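Local structure of prolyl-tRNA synthetase (Giardia lamblia ATCC 50803, 3IAL) at residues Cys482-Leu496 with Lys506-Tyr518. The protein probably catalyses the ATP-dependent attachment of L-proline to tRNA(Pro), and is caught here with prolyl-adenylate bound. Numbering follows the deposited sequence.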
ATOM      1  N   CYS B 482     -37.068 -15.283 -14.091  1.00 38.05           N
ATOM      2  CA  CYS B 482     -35.886 -15.102 -14.943  1.00 37.71           C
ATOM      3  C   CYS B 482     -34.550 -14.945 -14.197  1.00 38.02           C
ATOM      4  O   CYS B 482     -33.543 -14.610 -14.815  1.00 39.22           O
ATOM      5  CB  CYS B 482     -36.108 -13.883 -15.840  1.00 38.09           C
ATOM      6  SG  CYS B 482     -36.377 -12.336 -14.933  1.00 37.88           S
ATOM      7  N   SER B 483     -34.536 -15.191 -12.888  1.00 37.72           N
ATOM      8  CA  SER B 483     -33.315 -15.105 -12.074  1.00 38.15           C
ATOM      9  C   SER B 483     -32.744 -13.688 -11.943  1.00 37.93           C
ATOM     10  O   SER B 483     -31.575 -13.516 -11.602  1.00 39.43           O
ATOM     11  CB  SER B 483     -32.244 -16.070 -12.599  1.00 38.20           C
ATOM     12  OG  SER B 483     -32.782 -17.368 -12.742  1.00 38.89           O
ATOM     13  N   ALA B 484     -33.574 -12.682 -12.202  1.00 36.98           N
ATOM     14  CA  ALA B 484     -33.170 -11.290 -12.033  1.00 36.50           C
ATOM     15  C   ALA B 484     -33.734 -10.775 -10.726  1.00 35.57           C
ATOM     16  O   ALA B 484     -34.792 -11.219 -10.261  1.00 34.84           O
ATOM     17  CB  ALA B 484     -33.665 -10.437 -13.193  1.00 34.68           C
ATOM     18  N   GLU B 485     -33.034  -9.823 -10.134  1.00 34.85           N
ATOM     19  CA  GLU B 485     -33.479  -9.257  -8.876  1.00 35.32           C
ATOM     20  C   GLU B 485     -33.654  -7.760  -8.963  1.00 32.78           C
ATOM     21  O   GLU B 485     -32.985  -7.084  -9.746  1.00 31.47           O
ATOM     22  CB  GLU B 485     -32.509  -9.615  -7.761  1.00 37.43           C
ATOM     23  CG  GLU B 485     -31.123  -9.038  -7.901  1.00 43.33           C
ATOM     24  CD  GLU B 485     -30.166  -9.647  -6.898  1.00 47.72           C
ATOM     25  OE1 GLU B 485     -30.105 -10.895  -6.828  1.00 49.82           O
ATOM     26  OE2 GLU B 485     -29.484  -8.879  -6.184  1.00 48.56           O
ATOM     27  N   ILE B 486     -34.563  -7.242  -8.149  1.00 32.63           N
ATOM     28  CA  ILE B 486     -34.735  -5.813  -8.045  1.00 30.63           C
ATOM     29  C   ILE B 486     -33.539  -5.275  -7.262  1.00 30.97           C
ATOM     30  O   ILE B 486     -33.328  -5.643  -6.114  1.00 31.14           O
ATOM     31  CB  ILE B 486     -36.053  -5.438  -7.370  1.00 31.83           C
ATOM     32  CG1 ILE B 486     -37.237  -5.971  -8.184  1.00 30.17           C
ATOM     33  CG2 ILE B 486     -36.149  -3.934  -7.221  1.00 30.31           C
ATOM     34  CD1 ILE B 486     -38.593  -5.713  -7.537  1.00 31.92           C
ATOM     35  N   ARG B 487     -32.761  -4.415  -7.914  1.00 28.95           N
ATOM     36  CA  ARG B 487     -31.526  -3.886  -7.358  1.00 28.61           C
ATOM     37  C   ARG B 487     -31.757  -2.630  -6.557  1.00 27.63           C
ATOM     38  O   ARG B 487     -31.150  -2.442  -5.502  1.00 28.45           O
ATOM     39  CB  ARG B 487     -30.542  -3.587  -8.488  1.00 28.49           C
ATOM     40  CG  ARG B 487     -30.178  -4.811  -9.296  1.00 33.52           C
ATOM     41  CD  ARG B 487     -29.454  -5.859  -8.460  1.00 33.93           C
ATOM     42  NE  ARG B 487     -28.039  -5.559  -8.317  1.00 39.87           N
ATOM     43  CZ  ARG B 487     -27.141  -6.375  -7.766  1.00 43.32           C
ATOM     44  NH1 ARG B 487     -27.514  -7.544  -7.270  1.00 45.67           N
ATOM     45  NH2 ARG B 487     -25.861  -6.018  -7.708  1.00 44.97           N
ATOM     46  N   GLY B 488     -32.614  -1.756  -7.072  1.00 28.91           N
ATOM     47  CA  GLY B 488     -32.993  -0.540  -6.358  1.00 29.63           C
ATOM     48  C   GLY B 488     -33.476   0.561  -7.287  1.00 29.68           C
ATOM     49  O   GLY B 488     -33.746   0.333  -8.473  1.00 29.25           O
ATOM     50  N   HIS B 489     -33.578   1.760  -6.728  1.00 27.80           N
ATOM     51  CA  HIS B 489     -33.978   2.934  -7.481  1.00 29.27           C
ATOM     52  C   HIS B 489     -33.000   4.072  -7.219  1.00 29.91           C
ATOM     53  O   HIS B 489     -32.257   4.050  -6.245  1.00 27.67           O
ATOM     54  CB  HIS B 489     -35.400   3.349  -7.094  1.00 26.53           C
ATOM     55  CG  HIS B 489     -35.493   4.052  -5.779  1.00 25.75           C
ATOM     56  ND1 HIS B 489     -35.386   3.396  -4.574  1.00 23.37           N
ATOM     57  CD2 HIS B 489     -35.680   5.361  -5.482  1.00 28.53           C
ATOM     58  CE1 HIS B 489     -35.502   4.271  -3.588  1.00 26.39           C
ATOM     59  NE2 HIS B 489     -35.680   5.471  -4.113  1.00 24.29           N
ATOM     60  N   ASN B 490     -33.006   5.060  -8.105  1.00 33.69           N
ATOM     61  CA  ASN B 490     -32.227   6.276  -7.924  1.00 34.78           C
ATOM     62  C   ASN B 490     -33.151   7.362  -7.400  1.00 35.71           C
ATOM     63  O   ASN B 490     -34.045   7.796  -8.123  1.00 35.86           O
ATOM     64  CB  ASN B 490     -31.619   6.701  -9.258  1.00 36.38           C
ATOM     65  CG  ASN B 490     -30.554   7.773  -9.108  1.00 38.38           C
ATOM     66  OD1 ASN B 490     -30.615   8.615  -8.209  1.00 39.55           O
ATOM     67  ND2 ASN B 490     -29.577   7.750 -10.002  1.00 39.09           N
ATOM     68  N   PRO B 491     -32.963   7.796  -6.135  1.00 36.48           N
ATOM     69  CA  PRO B 491     -33.874   8.794  -5.581  1.00 38.65           C
ATOM     70  C   PRO B 491     -33.840  10.134  -6.321  1.00 42.06           C
ATOM     71  O   PRO B 491     -34.829  10.873  -6.293  1.00 43.42           O
ATOM     72  CB  PRO B 491     -33.377   8.961  -4.137  1.00 38.94           C
ATOM     73  CG  PRO B 491     -32.608   7.749  -3.847  1.00 35.88           C
ATOM     74  CD  PRO B 491     -31.964   7.380  -5.139  1.00 37.01           C
ATOM     75  N   ASP B 492     -32.721  10.425  -6.982  1.00 44.59           N
ATOM     76  CA  ASP B 492     -32.569  11.645  -7.781  1.00 47.40           C
ATOM     77  C   ASP B 492     -33.347  11.627  -9.108  1.00 48.41           C
ATOM     78  O   ASP B 492     -33.471  12.666  -9.756  1.00 48.43           O
ATOM     79  CB  ASP B 492     -31.083  11.916  -8.048  1.00 47.46           C
ATOM     80  CG  ASP B 492     -30.296  12.173  -6.766  1.00 50.04           C
ATOM     81  OD1 ASP B 492     -30.799  12.918  -5.892  1.00 49.13           O
ATOM     82  OD2 ASP B 492     -29.178  11.627  -6.636  1.00 49.55           O
ATOM     83  N   GLU B 493     -33.844  10.459  -9.517  1.00 48.39           N
ATOM     84  CA  GLU B 493     -34.743  10.362 -10.663  1.00 50.16           C
ATOM     85  C   GLU B 493     -36.166  10.541 -10.168  1.00 52.20           C
ATOM     86  O   GLU B 493     -36.649   9.747  -9.363  1.00 52.47           O
ATOM     87  CB  GLU B 493     -34.631   9.000 -11.350  1.00 50.25           C
ATOM     88  CG  GLU B 493     -33.363   8.789 -12.148  1.00 52.36           C
ATOM     89  CD  GLU B 493     -33.257   7.378 -12.702  1.00 52.10           C
ATOM     90  OE1 GLU B 493     -32.130   6.850 -12.766  1.00 52.08           O
ATOM     91  OE2 GLU B 493     -34.294   6.799 -13.075  1.00 53.78           O
ATOM     92  N   ASN B 494     -36.847  11.574 -10.649  1.00 54.17           N
ATOM     93  CA  ASN B 494     -38.216  11.830 -10.198  1.00 55.84           C
ATOM     94  C   ASN B 494     -39.264  11.316 -11.179  1.00 53.73           C
ATOM     95  O   ASN B 494     -39.191  11.574 -12.379  1.00 50.33           O
ATOM     96  CB  ASN B 494     -38.428  13.313  -9.865  1.00 57.49           C
ATOM     97  CG  ASN B 494     -38.458  13.564  -8.364  1.00 60.22           C
ATOM     98  OD1 ASN B 494     -39.226  12.927  -7.638  1.00 62.35           O
ATOM     99  ND2 ASN B 494     -37.623  14.488  -7.892  1.00 61.48           N
ATOM    100  N   VAL B 495     -40.220  10.560 -10.645  1.00 53.52           N
ATOM    101  CA  VAL B 495     -41.256   9.948 -11.460  1.00 53.70           C
ATOM    102  C   VAL B 495     -42.226  11.015 -11.948  1.00 53.81           C
ATOM    103  O   VAL B 495     -42.522  11.983 -11.240  1.00 54.15           O
ATOM    104  CB  VAL B 495     -42.017   8.831 -10.701  1.00 54.23           C
ATOM    105  CG1 VAL B 495     -42.796   9.397  -9.517  1.00 55.57           C
ATOM    106  CG2 VAL B 495     -42.950   8.085 -11.647  1.00 54.78           C
ATOM    107  N   LEU B 496     -42.697  10.839 -13.175  1.00 53.29           N
ATOM    108  CA  LEU B 496     -43.675  11.735 -13.750  1.00 52.98           C
ATOM    109  C   LEU B 496     -45.003  11.474 -13.050  1.00 50.82           C
ATOM    110  O   LEU B 496     -45.328  10.326 -12.764  1.00 50.43           O
ATOM    111  CB  LEU B 496     -43.791  11.489 -15.255  1.00 54.35           C
ATOM    112  CG  LEU B 496     -42.496  11.722 -16.046  1.00 56.88           C
ATOM    113  CD1 LEU B 496     -42.573  11.099 -17.437  1.00 56.70           C
ATOM    114  CD2 LEU B 496     -42.200  13.219 -16.126  1.00 57.88           C
ATOM    115  N   LYS B 506     -50.716  -0.011  -9.778  1.00 39.45           N
ATOM    116  CA  LYS B 506     -50.898   1.080  -8.817  1.00 37.64           C
ATOM    117  C   LYS B 506     -50.086   2.309  -9.229  1.00 36.65           C
ATOM    118  O   LYS B 506     -49.272   2.224 -10.150  1.00 35.23           O
ATOM    119  CB  LYS B 506     -50.482   0.618  -7.414  1.00 37.71           C
ATOM    120  CG  LYS B 506     -51.321  -0.524  -6.862  1.00 40.07           C
ATOM    121  CD  LYS B 506     -50.898  -0.871  -5.443  1.00 43.20           C
ATOM    122  CE  LYS B 506     -51.540  -2.163  -4.964  1.00 45.76           C
ATOM    123  NZ  LYS B 506     -50.852  -2.698  -3.749  1.00 48.04           N
ATOM    124  N   PRO B 507     -50.300   3.459  -8.555  1.00 36.68           N
ATOM    125  CA  PRO B 507     -49.522   4.644  -8.914  1.00 36.32           C
ATOM    126  C   PRO B 507     -48.030   4.434  -8.672  1.00 36.13           C
ATOM    127  O   PRO B 507     -47.655   3.816  -7.667  1.00 35.43           O
ATOM    128  CB  PRO B 507     -50.074   5.731  -7.984  1.00 37.59           C
ATOM    129  CG  PRO B 507     -51.406   5.228  -7.538  1.00 37.97           C
ATOM    130  CD  PRO B 507     -51.271   3.751  -7.484  1.00 37.98           C
ATOM    131  N   ALA B 508     -47.198   4.918  -9.593  1.00 32.59           N
ATOM    132  CA  ALA B 508     -45.752   4.747  -9.484  1.00 33.88           C
ATOM    133  C   ALA B 508     -45.153   5.829  -8.593  1.00 33.05           C
ATOM    134  O   ALA B 508     -45.514   7.002  -8.708  1.00 34.27           O
ATOM    135  CB  ALA B 508     -45.102   4.779 -10.862  1.00 31.86           C
ATOM    136  N   VAL B 509     -44.244   5.427  -7.705  1.00 31.45           N
ATOM    137  CA  VAL B 509     -43.499   6.375  -6.862  1.00 31.68           C
ATOM    138  C   VAL B 509     -41.997   6.412  -7.177  1.00 31.54           C
ATOM    139  O   VAL B 509     -41.281   7.227  -6.614  1.00 34.14           O
ATOM    140  CB  VAL B 509     -43.675   6.062  -5.353  1.00 31.97           C
ATOM    141  CG1 VAL B 509     -45.140   6.089  -4.971  1.00 31.27           C
ATOM    142  CG2 VAL B 509     -43.051   4.710  -4.995  1.00 29.73           C
ATOM    143  N   CYS B 510     -41.523   5.538  -8.065  1.00 31.28           N
ATOM    144  CA  CYS B 510     -40.099   5.475  -8.421  1.00 29.46           C
ATOM    145  C   CYS B 510     -39.895   4.627  -9.670  1.00 30.94           C
ATOM    146  O   CYS B 510     -40.827   3.953 -10.126  1.00 30.46           O
ATOM    147  CB  CYS B 510     -39.289   4.856  -7.278  1.00 29.71           C
ATOM    148  SG  CYS B 510     -39.639   3.078  -7.005  1.00 30.34           S
ATOM    149  N   TYR B 511     -38.678   4.659 -10.214  1.00 31.51           N
ATOM    150  CA  TYR B 511     -38.256   3.703 -11.240  1.00 32.61           C
ATOM    151  C   TYR B 511     -37.291   2.706 -10.611  1.00 33.02           C
ATOM    152  O   TYR B 511     -36.200   3.075 -10.171  1.00 32.37           O
ATOM    153  CB  TYR B 511     -37.583   4.400 -12.422  1.00 32.95           C
ATOM    154  CG  TYR B 511     -38.433   5.472 -13.045  1.00 37.34           C
ATOM    155  CD1 TYR B 511     -39.450   5.155 -13.940  1.00 40.69           C
ATOM    156  CD2 TYR B 511     -38.228   6.811 -12.731  1.00 41.48           C
ATOM    157  CE1 TYR B 511     -40.246   6.149 -14.505  1.00 43.57           C
ATOM    158  CE2 TYR B 511     -39.005   7.807 -13.290  1.00 41.22           C
ATOM    159  CZ  TYR B 511     -40.012   7.474 -14.172  1.00 43.87           C
ATOM    160  OH  TYR B 511     -40.774   8.475 -14.715  1.00 48.45           O
ATOM    161  N   MET B 512     -37.704   1.447 -10.549  1.00 33.52           N
ATOM    162  CA  MET B 512     -36.828   0.397 -10.066  1.00 32.38           C
ATOM    163  C   MET B 512     -35.971  -0.099 -11.217  1.00 33.44           C
ATOM    164  O   MET B 512     -36.330   0.065 -12.393  1.00 33.36           O
ATOM    165  CB  MET B 512     -37.622  -0.763  -9.458  1.00 31.89           C
ATOM    166  CG  MET B 512     -38.113  -0.498  -8.053  1.00 30.21           C
ATOM    167  SD  MET B 512     -36.759  -0.183  -6.899  1.00 28.84           S
ATOM    168  CE  MET B 512     -37.636  -0.205  -5.340  1.00 19.58           C
ATOM    169  N   TYR B 513     -34.828  -0.679 -10.852  1.00 31.79           N
ATOM    170  CA  TYR B 513     -33.927  -1.334 -11.782  1.00 32.60           C
ATOM    171  C   TYR B 513     -33.751  -2.785 -11.381  1.00 34.14           C
ATOM    172  O   TYR B 513     -33.399  -3.092 -10.232  1.00 33.88           O
ATOM    173  CB  TYR B 513     -32.560  -0.663 -11.784  1.00 32.80           C
ATOM    174  CG  TYR B 513     -32.534   0.722 -12.379  1.00 29.45           C
ATOM    175  CD1 TYR B 513     -32.041   0.938 -13.655  1.00 29.22           C
ATOM    176  CD2 TYR B 513     -32.971   1.818 -11.650  1.00 30.52           C
ATOM    177  CE1 TYR B 513     -31.994   2.207 -14.200  1.00 32.49           C
ATOM    178  CE2 TYR B 513     -32.932   3.093 -12.183  1.00 32.25           C
ATOM    179  CZ  TYR B 513     -32.432   3.284 -13.456  1.00 33.44           C
ATOM    180  OH  TYR B 513     -32.395   4.546 -13.998  1.00 35.96           O
ATOM    181  N   CYS B 514     -33.965  -3.671 -12.350  1.00 33.46           N
ATOM    182  CA  CYS B 514     -33.878  -5.101 -12.138  1.00 33.52           C
ATOM    183  C   CYS B 514     -32.740  -5.632 -13.005  1.00 32.94           C
ATOM    184  O   CYS B 514     -32.516  -5.126 -14.108  1.00 31.23           O
ATOM    185  CB  CYS B 514     -35.218  -5.746 -12.526  1.00 34.52           C
ATOM    186  SG  CYS B 514     -35.154  -7.465 -12.945  1.00 43.76           S
ATOM    187  N   ALA B 515     -32.043  -6.654 -12.513  1.00 30.34           N
ATOM    188  CA  ALA B 515     -30.937  -7.269 -13.250  1.00 31.77           C
ATOM    189  C   ALA B 515     -30.491  -8.600 -12.648  1.00 31.86           C
ATOM    190  O   ALA B 515     -30.712  -8.871 -11.466  1.00 30.60           O
ATOM    191  CB  ALA B 515     -29.741  -6.325 -13.308  1.00 28.22           C
ATOM    192  N   LYS B 516     -29.864  -9.420 -13.490  1.00 33.23           N
ATOM    193  CA  LYS B 516     -29.100 -10.573 -13.043  1.00 35.25           C
ATOM    194  C   LYS B 516     -27.803 -10.072 -12.442  1.00 35.52           C
ATOM    195  O   LYS B 516     -27.124  -9.231 -13.031  1.00 34.54           O
ATOM    196  CB  LYS B 516     -28.745 -11.492 -14.209  1.00 36.71           C
ATOM    197  CG  LYS B 516     -29.811 -12.471 -14.616  1.00 41.56           C
ATOM    198  CD  LYS B 516     -29.165 -13.646 -15.334  1.00 46.91           C
ATOM    199  CE  LYS B 516     -30.171 -14.673 -15.791  1.00 49.75           C
ATOM    200  NZ  LYS B 516     -29.523 -16.016 -15.927  1.00 54.60           N
ATOM    201  N   SER B 517     -27.446 -10.613 -11.288  1.00 37.22           N
ATOM    202  CA  SER B 517     -26.287 -10.161 -10.544  1.00 37.28           C
ATOM    203  C   SER B 517     -25.220 -11.237 -10.535  1.00 36.29           C
ATOM    204  O   SER B 517     -25.530 -12.416 -10.681  1.00 33.09           O
ATOM    205  CB  SER B 517     -26.707  -9.858  -9.108  1.00 38.49           C
ATOM    206  OG  SER B 517     -25.622  -9.376  -8.337  1.00 44.47           O
ATOM    207  N   TYR B 518     -23.966 -10.809 -10.375  1.00 37.36           N
ATOM    208  CA  TYR B 518     -22.855 -11.701 -10.028  1.00 37.13           C
ATOM    209  C   TYR B 518     -22.939 -12.013  -8.546  1.00 38.50           C
ATOM    210  O   TYR B 518     -23.411 -11.178  -7.771  1.00 36.82           O
ATOM    211  CB  TYR B 518     -21.492 -11.044 -10.301  1.00 38.51           C
ATOM    212  CG  TYR B 518     -20.953 -11.293 -11.678  1.00 34.29           C
ATOM    213  CD1 TYR B 518     -21.181 -10.391 -12.703  1.00 33.94           C
ATOM    214  CD2 TYR B 518     -20.227 -12.446 -11.961  1.00 32.97           C
ATOM    215  CE1 TYR B 518     -20.691 -10.619 -13.984  1.00 31.78           C
ATOM    216  CE2 TYR B 518     -19.735 -12.684 -13.235  1.00 32.99           C
ATOM    217  CZ  TYR B 518     -19.969 -11.757 -14.243  1.00 32.66           C
ATOM    218  OH  TYR B 518     -19.499 -11.978 -15.517  1.00 37.31           O
ATOM    219  OXT TYR B 518     -22.520 -13.083  -8.097  1.00 39.44           O
TER
HETATM  220  O   HOH W   1     -23.115  -8.105  -7.924  1.00 26.18           O
HETATM  221  O   HOH W   2     -36.916   6.531  -8.745  1.00 29.36           O
HETATM  222  O   HOH W   3     -34.806   5.374 -10.103  1.00 31.35           O
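R487 N and G488 O both bond to Y513, the first giving its N-H to Y513 O at 2.7 Å, the second accepting from Y513 N. That doubled pairing is a classic beta bulge, a worked example of how one extra residue reshapes an antiparallel ladder; G488 sits at phi 156°, where a side chain would be jammed against the carbonyl O of R487. Packing is tight here: on one face the I486 side chain crosses M512 at about a right angle, CG2 3.8 Å from SD, and A484 CB packs on C514 SG, with F462 of strand 459-464 behind. On the other, G488 O lies at the edge of the Y513 ring, in its plane, and the Y513 OH donates to the syn lone pair of E493 OE1 at 2.6 Å, carboxylate and ring 79° apart; R461 salt-bridges OE2. Beyond H489 the contact loosens: waters link N490 to the backbone of Y511, whose hydroxyl bonds to E499 and only weakly to L496 N. At the opposite end R487, bent at chi2 and chi3, folds back so that NH1 meets E485 OE2 at 2.6 Å, while NE pairs with D227. The R487 side chain lies about 8 Å from the bound prolyl-adenylate, its buried charge probably balanced by these two carboxylates.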